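Local coordinates for NIF3-related protein (Bacillus cereus, PDB 2GX8), which is of unknown function but, as a member of the NIF3 family, binds a pair of zinc ions and carries an inserted domain thought to be regulatory, at residues N149-A154 with K325-D330; D305-V310 with G349-D354; E76-A81 with G110-K115. One frame throughout, in Å; residues are numbered along the deposited sequence.

Contact 1 of 3, residues N149-A154 with K325-D330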
loop_
_atom_site.group_PDB
_atom_site.type_symbol
_atom_site.label_atom_id
_atom_site.label_comp_id
_atom_site.label_asym_id
_atom_site.label_seq_id
_atom_site.Cartn_x
_atom_site.Cartn_y
_atom_site.Cartn_z
ATOM N N ASN C 149 16.691 -39.511 -12.688
ATOM C CA ASN C 149 17.062 -38.315 -13.447
ATOM C C ASN C 149 16.267 -37.095 -13.007
ATOM O O ASN C 149 15.620 -36.443 -13.831
ATOM C CB ASN C 149 16.880 -38.551 -14.963
ATOM C CG ASN C 149 17.755 -39.660 -15.492
ATOM O OD1 ASN C 149 17.354 -40.413 -16.387
ATOM N ND2 ASN C 149 18.961 -39.779 -14.935
ATOM N N THR C 150 16.300 -36.798 -11.713
ATOM C CA THR C 150 15.525 -35.668 -11.200
ATOM C C THR C 150 16.185 -34.310 -11.424
ATOM O O THR C 150 17.411 -34.210 -11.528
ATOM C CB THR C 150 15.124 -35.821 -9.709
ATOM O OG1 THR C 150 16.292 -35.907 -8.890
ATOM C CG2 THR C 150 14.258 -37.042 -9.504
ATOM N N GLU C 151 15.332 -33.294 -11.536
ATOM C CA GLU C 151 15.713 -31.896 -11.693
ATOM C C GLU C 151 14.881 -31.060 -10.732
ATOM O O GLU C 151 13.833 -31.491 -10.315
ATOM C CB GLU C 151 15.312 -31.398 -13.062
ATOM C CG GLU C 151 16.026 -31.930 -14.231
ATOM C CD GLU C 151 15.567 -31.199 -15.487
ATOM O OE1 GLU C 151 14.655 -30.338 -15.355
ATOM O OE2 GLU C 151 16.105 -31.474 -16.587
ATOM N N VAL C 152 15.321 -29.860 -10.396
ATOM C CA VAL C 152 14.526 -28.985 -9.549
ATOM C C VAL C 152 13.224 -28.678 -10.307
ATOM O O VAL C 152 13.227 -28.507 -11.542
ATOM C CB VAL C 152 15.287 -27.660 -9.180
ATOM C CG1 VAL C 152 14.356 -26.649 -8.564
ATOM C CG2 VAL C 152 16.455 -27.932 -8.219
ATOM N N LEU C 153 12.101 -28.649 -9.594
ATOM C CA LEU C 153 10.839 -28.392 -10.270
ATOM C C LEU C 153 10.642 -26.885 -10.491
ATOM O O LEU C 153 10.399 -26.449 -11.621
ATOM C CB LEU C 153 9.658 -28.985 -9.482
ATOM C CG LEU C 153 8.255 -28.606 -9.966
ATOM C CD1 LEU C 153 7.979 -29.293 -11.310
ATOM C CD2 LEU C 153 7.244 -29.008 -8.933
ATOM N N ALA C 154 10.715 -26.111 -9.405
ATOM C CA ALA C 154 10.524 -24.670 -9.471
ATOM C C ALA C 154 11.737 -24.021 -8.831
ATOM O O ALA C 154 11.873 -24.090 -7.582
ATOM C CB ALA C 154 9.259 -24.247 -8.713
ATOM N N LYS C 325 3.493 -28.677 -15.447
ATOM C CA LYS C 325 3.065 -28.960 -16.818
ATOM C C LYS C 325 4.057 -28.425 -17.863
ATOM O O LYS C 325 4.339 -29.086 -18.863
ATOM C CB LYS C 325 1.680 -28.377 -17.085
ATOM C CG LYS C 325 1.068 -28.840 -18.414
ATOM C CD LYS C 325 0.799 -30.327 -18.364
ATOM C CE LYS C 325 0.496 -30.930 -19.731
ATOM N NZ LYS C 325 0.155 -32.373 -19.486
ATOM N N PHE C 326 4.578 -27.221 -17.639
ATOM C CA PHE C 326 5.555 -26.640 -18.567
ATOM C C PHE C 326 6.759 -27.583 -18.712
ATOM O O PHE C 326 7.192 -27.847 -19.819
ATOM C CB PHE C 326 5.986 -25.238 -18.100
ATOM C CG PHE C 326 7.111 -24.643 -18.912
ATOM C CD1 PHE C 326 8.361 -24.393 -18.320
ATOM C CD2 PHE C 326 6.932 -24.354 -20.270
ATOM C CE1 PHE C 326 9.406 -23.842 -19.051
ATOM C CE2 PHE C 326 7.972 -23.811 -21.025
ATOM C CZ PHE C 326 9.215 -23.554 -20.420
ATOM N N LYS C 327 7.274 -28.078 -17.579
ATOM C CA LYS C 327 8.361 -29.057 -17.536
ATOM C C LYS C 327 7.930 -30.457 -18.046
ATOM O O LYS C 327 8.728 -31.398 -18.057
ATOM C CB LYS C 327 8.890 -29.195 -16.120
ATOM C CG LYS C 327 9.474 -27.940 -15.504
ATOM C CD LYS C 327 10.792 -27.599 -16.113
ATOM C CE LYS C 327 11.572 -26.626 -15.245
ATOM N NZ LYS C 327 12.060 -27.203 -13.936
ATOM N N GLY C 328 6.667 -30.613 -18.426
ATOM C CA GLY C 328 6.209 -31.870 -19.013
ATOM C C GLY C 328 5.707 -33.013 -18.147
ATOM O O GLY C 328 5.576 -34.120 -18.643
ATOM N N ALA C 329 5.393 -32.760 -16.882
ATOM C CA ALA C 329 4.890 -33.801 -15.993
ATOM C C ALA C 329 3.613 -34.376 -16.534
ATOM O O ALA C 329 2.840 -33.692 -17.213
ATOM C CB ALA C 329 4.644 -33.233 -14.580
ATOM N N ASP C 330 3.417 -35.658 -16.251
ATOM C CA ASP C 330 2.225 -36.404 -16.640
ATOM C C ASP C 330 1.298 -36.397 -15.438
ATOM O O ASP C 330 0.071 -36.475 -15.594
ATOM C CB ASP C 330 2.580 -37.855 -16.975
ATOM C CG ASP C 330 3.284 -37.998 -18.305
ATOM O OD1 ASP C 330 2.851 -37.350 -19.290
ATOM O OD2 ASP C 330 4.254 -38.790 -18.381
#
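Lys327 reaches from the end of a helix to the backbone of Leu153 and carries most of this contact. The helix, 321-326, belongs to a beta-alpha-beta crossover of the NIF3 fold. It links the parallel neighbouring strands 306-313 and 331-335 and ends in a Schellman motif. Lys325 lies in the last helical turn, and its carbonyl O receives the N-H of Gly328 at 2.8 Å, counted from Gly328 N to Lys325 O. The CB of Lys327 heads for segment 149-154, and CG stands opposite the carbonyl carbon (chi1 -61°). Bends at chi2 and chi4 then swing the ammonium group to the corner of the chain at Leu153. Lys327 NZ donates to Leu153 O at 2.9 Å. The donor sits above the carbonyl plane, 41° out of it, and so not on a lone pair. Val152 O is almost as close, 3.0 Å from Lys327 NZ, but the angle is too poor for a hydrogen bond. Glu151 OE1 stays 4.3 Å from Lys327 NZ. This is too long for a salt bridge, though the opposite charge probably favours the ammonium group. Leu153 O also accepts from Gln323 NE2, so two donors from the helix region grip one carbonyl. The Leu153 side chain extends toward the aliphatic part of Lys327 and packs on Ala311 and Leu313. Gly328, with its positive phi, completes the helix end and turns the chain toward the sheet. Ala329 then points back toward segment 149-154 without touching it. At Asp330, where the chain enters the next strand, carboxylate atom OD2 receives both backbone N-H groups of Arg308 and Lys309.

Contact 2 of 3, residues D305-V310 with G349-D354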
loop_
_atom_site.group_PDB
_atom_site.type_symbol
_atom_site.label_atom_id
_atom_site.label_comp_id
_atom_site.label_asym_id
_atom_site.label_seq_id
_atom_site.Cartn_x
_atom_site.Cartn_y
_atom_site.Cartn_z
ATOM N N ASP C 305 -5.173 -43.020 -17.731
ATOM C CA ASP C 305 -4.192 -42.279 -18.518
ATOM C C ASP C 305 -2.806 -42.773 -18.174
ATOM O O ASP C 305 -2.551 -43.183 -17.051
ATOM C CB ASP C 305 -4.296 -40.763 -18.266
ATOM C CG ASP C 305 -5.467 -40.115 -19.022
ATOM O OD1 ASP C 305 -6.141 -40.811 -19.831
ATOM O OD2 ASP C 305 -5.702 -38.903 -18.824
ATOM N N LYS C 306 -1.918 -42.754 -19.148
ATOM C CA LYS C 306 -0.560 -43.201 -18.914
ATOM C C LYS C 306 0.313 -42.128 -18.240
ATOM O O LYS C 306 0.245 -40.941 -18.586
ATOM C CB LYS C 306 0.048 -43.647 -20.234
ATOM C CG LYS C 306 -0.616 -44.896 -20.852
ATOM C CD LYS C 306 -0.486 -46.058 -19.893
ATOM C CE LYS C 306 -0.806 -47.381 -20.530
ATOM N NZ LYS C 306 -0.624 -48.465 -19.522
ATOM N N VAL C 307 1.096 -42.529 -17.242
ATOM C CA VAL C 307 2.010 -41.588 -16.627
ATOM C C VAL C 307 3.423 -42.143 -16.608
ATOM O O VAL C 307 3.648 -43.308 -16.255
ATOM C CB VAL C 307 1.616 -41.132 -15.207
ATOM C CG1 VAL C 307 0.227 -40.468 -15.195
ATOM C CG2 VAL C 307 1.686 -42.263 -14.199
ATOM N N ARG C 308 4.367 -41.276 -16.978
ATOM C CA ARG C 308 5.778 -41.628 -17.026
ATOM C C ARG C 308 6.630 -40.610 -16.249
ATOM O O ARG C 308 7.416 -41.005 -15.380
ATOM C CB ARG C 308 6.240 -41.759 -18.477
ATOM C CG ARG C 308 7.747 -41.925 -18.652
ATOM C CD ARG C 308 8.275 -43.315 -18.292
ATOM N NE ARG C 308 9.613 -43.496 -18.869
ATOM C CZ ARG C 308 10.424 -44.514 -18.598
ATOM N NH1 ARG C 308 10.048 -45.457 -17.737
ATOM N NH2 ARG C 308 11.620 -44.580 -19.175
ATOM N N LYS C 309 6.518 -39.320 -16.556
ATOM C CA LYS C 309 7.272 -38.378 -15.723
ATOM C C LYS C 309 6.400 -37.752 -14.671
ATOM O O LYS C 309 5.282 -37.316 -14.936
ATOM C CB LYS C 309 8.124 -37.362 -16.483
ATOM C CG LYS C 309 7.449 -36.173 -17.057
ATOM C CD LYS C 309 8.446 -35.324 -17.866
ATOM C CE LYS C 309 9.568 -34.732 -17.030
ATOM N NZ LYS C 309 10.471 -33.885 -17.885
ATOM N N VAL C 310 6.971 -37.700 -13.470
ATOM C CA VAL C 310 6.306 -37.287 -12.265
ATOM C C VAL C 310 6.964 -36.078 -11.611
ATOM O O VAL C 310 8.187 -36.016 -11.480
ATOM C CB VAL C 310 6.396 -38.440 -11.235
ATOM C CG1 VAL C 310 5.755 -38.065 -9.900
ATOM C CG2 VAL C 310 5.801 -39.729 -11.795
ATOM N N GLY C 349 -4.214 -30.179 -18.479
ATOM C CA GLY C 349 -3.994 -31.565 -18.891
ATOM C C GLY C 349 -3.029 -32.235 -17.911
ATOM O O GLY C 349 -2.332 -33.171 -18.271
ATOM N N LEU C 350 -2.994 -31.751 -16.659
ATOM C CA LEU C 350 -2.112 -32.290 -15.628
ATOM C C LEU C 350 -2.842 -33.168 -14.607
ATOM O O LEU C 350 -3.816 -32.732 -13.973
ATOM C CB LEU C 350 -1.426 -31.135 -14.877
ATOM C CG LEU C 350 -0.449 -31.490 -13.763
ATOM C CD1 LEU C 350 0.832 -32.080 -14.325
ATOM C CD2 LEU C 350 -0.135 -30.234 -12.957
ATOM N N ASN C 351 -2.367 -34.396 -14.422
ATOM C CA ASN C 351 -2.937 -35.267 -13.429
ATOM C C ASN C 351 -2.343 -34.916 -12.080
ATOM O O ASN C 351 -1.272 -34.315 -12.012
ATOM C CB ASN C 351 -2.628 -36.699 -13.772
ATOM C CG ASN C 351 -3.267 -37.124 -15.060
ATOM O OD1 ASN C 351 -4.264 -36.539 -15.504
ATOM N ND2 ASN C 351 -2.727 -38.155 -15.654
ATOM N N ILE C 352 -3.038 -35.287 -11.013
ATOM C CA ILE C 352 -2.585 -34.962 -9.687
ATOM C C ILE C 352 -2.882 -36.094 -8.756
ATOM O O ILE C 352 -3.904 -36.739 -8.881
ATOM C CB ILE C 352 -3.321 -33.704 -9.130
ATOM C CG1 ILE C 352 -3.313 -32.583 -10.179
ATOM C CG2 ILE C 352 -2.768 -33.274 -7.760
ATOM C CD1 ILE C 352 -2.853 -31.307 -9.679
ATOM N N VAL C 353 -1.949 -36.372 -7.860
ATOM C CA VAL C 353 -2.213 -37.280 -6.767
ATOM C C VAL C 353 -1.876 -36.463 -5.513
ATOM O O VAL C 353 -0.807 -35.929 -5.428
ATOM C CB VAL C 353 -1.349 -38.512 -6.794
ATOM C CG1 VAL C 353 -1.669 -39.327 -5.586
ATOM C CG2 VAL C 353 -1.612 -39.358 -8.118
ATOM N N ASP C 354 -2.794 -36.388 -4.559
ATOM C CA ASP C 354 -2.628 -35.604 -3.329
ATOM C C ASP C 354 -2.625 -36.612 -2.201
ATOM O O ASP C 354 -3.675 -37.041 -1.738
ATOM C CB ASP C 354 -3.797 -34.625 -3.158
ATOM C CG ASP C 354 -3.680 -33.737 -1.931
ATOM O OD1 ASP C 354 -2.822 -33.977 -1.059
ATOM O OD2 ASP C 354 -4.448 -32.743 -1.833
HETATM O O HOH W 1 -6.663 -37.245 -17.106
#
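Asn351 has the most surface buried here, 51 Å², and meets Val307 and Asp305 with its amide nitrogen. Asn351 CG lies opposite the carbonyl carbon (chi1 -64°), and this carries the amide across to segment 305-310. Asn351 ND2 comes within 3.8 Å of Val307 CG1. The same nitrogen lies 4.0 Å from the methylene carbon CB of Asp305. Both are packing contacts, and no direct hydrogen bond joins the two segments. The carboxylate of Asp305 is turned past the amide nitrogen, with Asp305 OD2 still 4.4 Å from Asn351 ND2. It is tied to the other end of the amide through water. One water molecule donates to Asp305 OD2 at 2.6 Å and to Asn351 OD1 at 3.0 Å. The angle at the water oxygen between these two acceptors is about 102°, close to tetrahedral. One water therefore uses both its protons to bridge two acceptors that could not bond to each other. It should also help to fix the rotation of the amide. Strands 306-313 and 351-354 run in the same direction but are not neighbours. Strand 331-335 lies between them and is parallel to both, as in a sheet built from beta-alpha-beta crossovers. The contact passes over the beginning of this middle strand, where Asp330 O packs against Asn351 CB. Gly349, with positive phi, closes helix 339-348 in a Schellman motif just before strand 351-354 starts. Val307 sends its CB toward Asn351, and the two side chains approach at a slant. Its methyl CG1 is the branch that touches, while the side chain also packs on Phe284. Leu281, from the same helix 281-292, covers Asn351.

Contact 3 of 3, residues E76-A81 with G110-K115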
loop_
_atom_site.group_PDB
_atom_site.type_symbol
_atom_site.label_atom_id
_atom_site.label_comp_id
_atom_site.label_asym_id
_atom_site.label_seq_id
_atom_site.Cartn_x
_atom_site.Cartn_y
_atom_site.Cartn_z
ATOM N N GLU C 76 1.910 -33.411 21.961
ATOM C CA GLU C 76 2.327 -34.805 22.107
ATOM C C GLU C 76 3.775 -34.964 21.686
ATOM O O GLU C 76 4.474 -35.827 22.215
ATOM C CB GLU C 76 1.430 -35.777 21.329
ATOM C CG GLU C 76 0.005 -35.983 21.863
ATOM C CD GLU C 76 -0.958 -34.811 21.591
ATOM O OE1 GLU C 76 -0.676 -33.964 20.709
ATOM O OE2 GLU C 76 -2.021 -34.745 22.261
ATOM N N VAL C 77 4.219 -34.151 20.728
ATOM C CA VAL C 77 5.628 -34.163 20.277
ATOM C C VAL C 77 6.543 -33.610 21.391
ATOM O O VAL C 77 7.649 -34.126 21.613
ATOM C CB VAL C 77 5.843 -33.391 18.936
ATOM C CG1 VAL C 77 7.329 -33.133 18.675
ATOM C CG2 VAL C 77 5.219 -34.128 17.774
ATOM N N VAL C 78 6.062 -32.574 22.094
ATOM C CA VAL C 78 6.791 -31.982 23.215
ATOM C C VAL C 78 6.866 -32.999 24.376
ATOM O O VAL C 78 7.920 -33.129 25.009
ATOM C CB VAL C 78 6.207 -30.594 23.665
ATOM C CG1 VAL C 78 7.083 -29.971 24.736
ATOM C CG2 VAL C 78 6.144 -29.616 22.503
ATOM N N ASP C 79 5.774 -33.734 24.635
ATOM C CA ASP C 79 5.783 -34.779 25.668
ATOM C C ASP C 79 6.866 -35.802 25.332
ATOM O O ASP C 79 7.507 -36.346 26.231
ATOM C CB ASP C 79 4.455 -35.557 25.774
ATOM C CG ASP C 79 3.303 -34.741 26.338
ATOM O OD1 ASP C 79 3.518 -33.702 27.009
ATOM O OD2 ASP C 79 2.152 -35.181 26.120
ATOM N N GLU C 80 7.050 -36.067 24.036
ATOM C CA GLU C 80 8.027 -37.055 23.567
ATOM C C GLU C 80 9.458 -36.597 23.829
ATOM O O GLU C 80 10.328 -37.392 24.187
ATOM C CB GLU C 80 7.840 -37.316 22.081
ATOM C CG GLU C 80 8.655 -38.486 21.555
ATOM C CD GLU C 80 8.537 -38.657 20.056
ATOM O OE1 GLU C 80 8.639 -39.813 19.583
ATOM O OE2 GLU C 80 8.320 -37.637 19.358
ATOM N N ALA C 81 9.677 -35.298 23.651
ATOM C CA ALA C 81 10.971 -34.695 23.863
ATOM C C ALA C 81 11.340 -34.755 25.351
ATOM O O ALA C 81 12.515 -34.882 25.705
ATOM C CB ALA C 81 10.959 -33.272 23.365
ATOM N N GLY C 110 -1.255 -22.118 23.250
ATOM C CA GLY C 110 -0.476 -21.443 24.293
ATOM C C GLY C 110 0.122 -22.453 25.255
ATOM O O GLY C 110 1.183 -22.214 25.816
ATOM N N LYS C 111 -0.562 -23.582 25.440
ATOM C CA LYS C 111 -0.098 -24.669 26.287
ATOM C C LYS C 111 1.153 -25.355 25.724
ATOM O O LYS C 111 1.931 -25.934 26.473
ATOM C CB LYS C 111 -1.196 -25.726 26.435
ATOM C CG LYS C 111 -2.316 -25.395 27.383
ATOM C CD LYS C 111 -3.303 -26.536 27.377
ATOM C CE LYS C 111 -4.218 -26.453 28.568
ATOM N NZ LYS C 111 -4.743 -25.089 28.713
ATOM N N ILE C 112 1.338 -25.308 24.413
ATOM C CA ILE C 112 2.522 -25.913 23.784
ATOM C C ILE C 112 3.718 -25.042 24.084
ATOM O O ILE C 112 4.761 -25.529 24.513
ATOM C CB ILE C 112 2.380 -26.039 22.244
ATOM C CG1 ILE C 112 1.226 -26.976 21.885
ATOM C CG2 ILE C 112 3.681 -26.601 21.648
ATOM C CD1 ILE C 112 0.879 -26.998 20.408
ATOM N N ILE C 113 3.554 -23.740 23.868
ATOM C CA ILE C 113 4.612 -22.756 24.161
ATOM C C ILE C 113 4.972 -22.808 25.652
ATOM O O ILE C 113 6.151 -22.782 26.028
ATOM C CB ILE C 113 4.129 -21.351 23.755
ATOM C CG1 ILE C 113 3.912 -21.311 22.235
ATOM C CG2 ILE C 113 5.134 -20.281 24.123
ATOM C CD1 ILE C 113 3.259 -20.048 21.793
ATOM N N GLU C 114 3.944 -22.899 26.493
ATOM C CA GLU C 114 4.118 -22.989 27.965
ATOM C C GLU C 114 4.882 -24.251 28.355
ATOM O O GLU C 114 5.798 -24.211 29.182
ATOM C CB GLU C 114 2.747 -22.993 28.642
ATOM C CG GLU C 114 2.782 -23.197 30.151
ATOM C CD GLU C 114 1.393 -23.251 30.781
ATOM O OE1 GLU C 114 0.536 -23.974 30.235
ATOM O OE2 GLU C 114 1.168 -22.589 31.825
ATOM N N LYS C 115 4.500 -25.377 27.765
ATOM C CA LYS C 115 5.168 -26.638 28.047
ATOM C C LYS C 115 6.651 -26.567 27.638
ATOM O O LYS C 115 7.519 -27.034 28.385
ATOM C CB LYS C 115 4.423 -27.797 27.392
ATOM C CG LYS C 115 5.037 -29.162 27.633
ATOM C CD LYS C 115 4.052 -30.321 27.345
ATOM C CE LYS C 115 3.089 -30.500 28.527
ATOM N NZ LYS C 115 2.082 -31.571 28.322
#
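Helix segments 76-81 and 110-115 run nearly parallel, 13° apart, with their axes 10.1 Å from each other at closest approach. Val78 points its CB toward the other helix and spreads its two methyls over two partners. Val78 CG1 rests against Lys115 CG at 3.6 Å, and the two side chains run alongside each other, pointing opposite ways. Val78 CG2 meets Ile112 CG2 at 4.0 Å. Both helices are the connections of consecutive beta-alpha-beta crossovers. Helix 75-84 joins strands 66-70 and 88-91, and helix 108-118 joins 88-91 and 122-125. The strand they share, 88-91, leads directly into the zinc ligands His92 and His93. Farther along its side chain, Lys115 forms a salt bridge with Asp79. The CG of Lys115 is anti to the backbone N (chi1 -180°), which sends the chain across the gap, and a bend at chi3 lifts the ammonium group to the carboxylate. Lys115 NZ donates to the syn lone pair of Asp79 OD1 at 2.9 Å. The lysine chain meets the aspartate nearly perpendicularly, and Lys115 CD also passes 3.4 Å from Asp79 OD1. Glu75 OE2 makes a second salt bridge to the same ammonium group. Ile112 also packs on Met347 of a third subunit, and Ile113 on Ile103 of a second subunit.

From the N terminus, contact 3 comes first. It closes a short loop through strand 88-91 and joins two helices beside the five-stranded sheet. It is complete before the other contacts open. Contact 1 opens next at 149-154 and spans the long insertion before it closes at 325-330. Contact 2 opens at 305-310, inside that span, and closes at 349-354, so the two cross. They share a sheet and touch: Asp330 N lies 2.8 Å from Lys309 O, a probable hydrogen bond. Together they tie strand 150-168 to the crossovers around 331-335. Contact 3 is separate, its centre 39 Å from each of the other two.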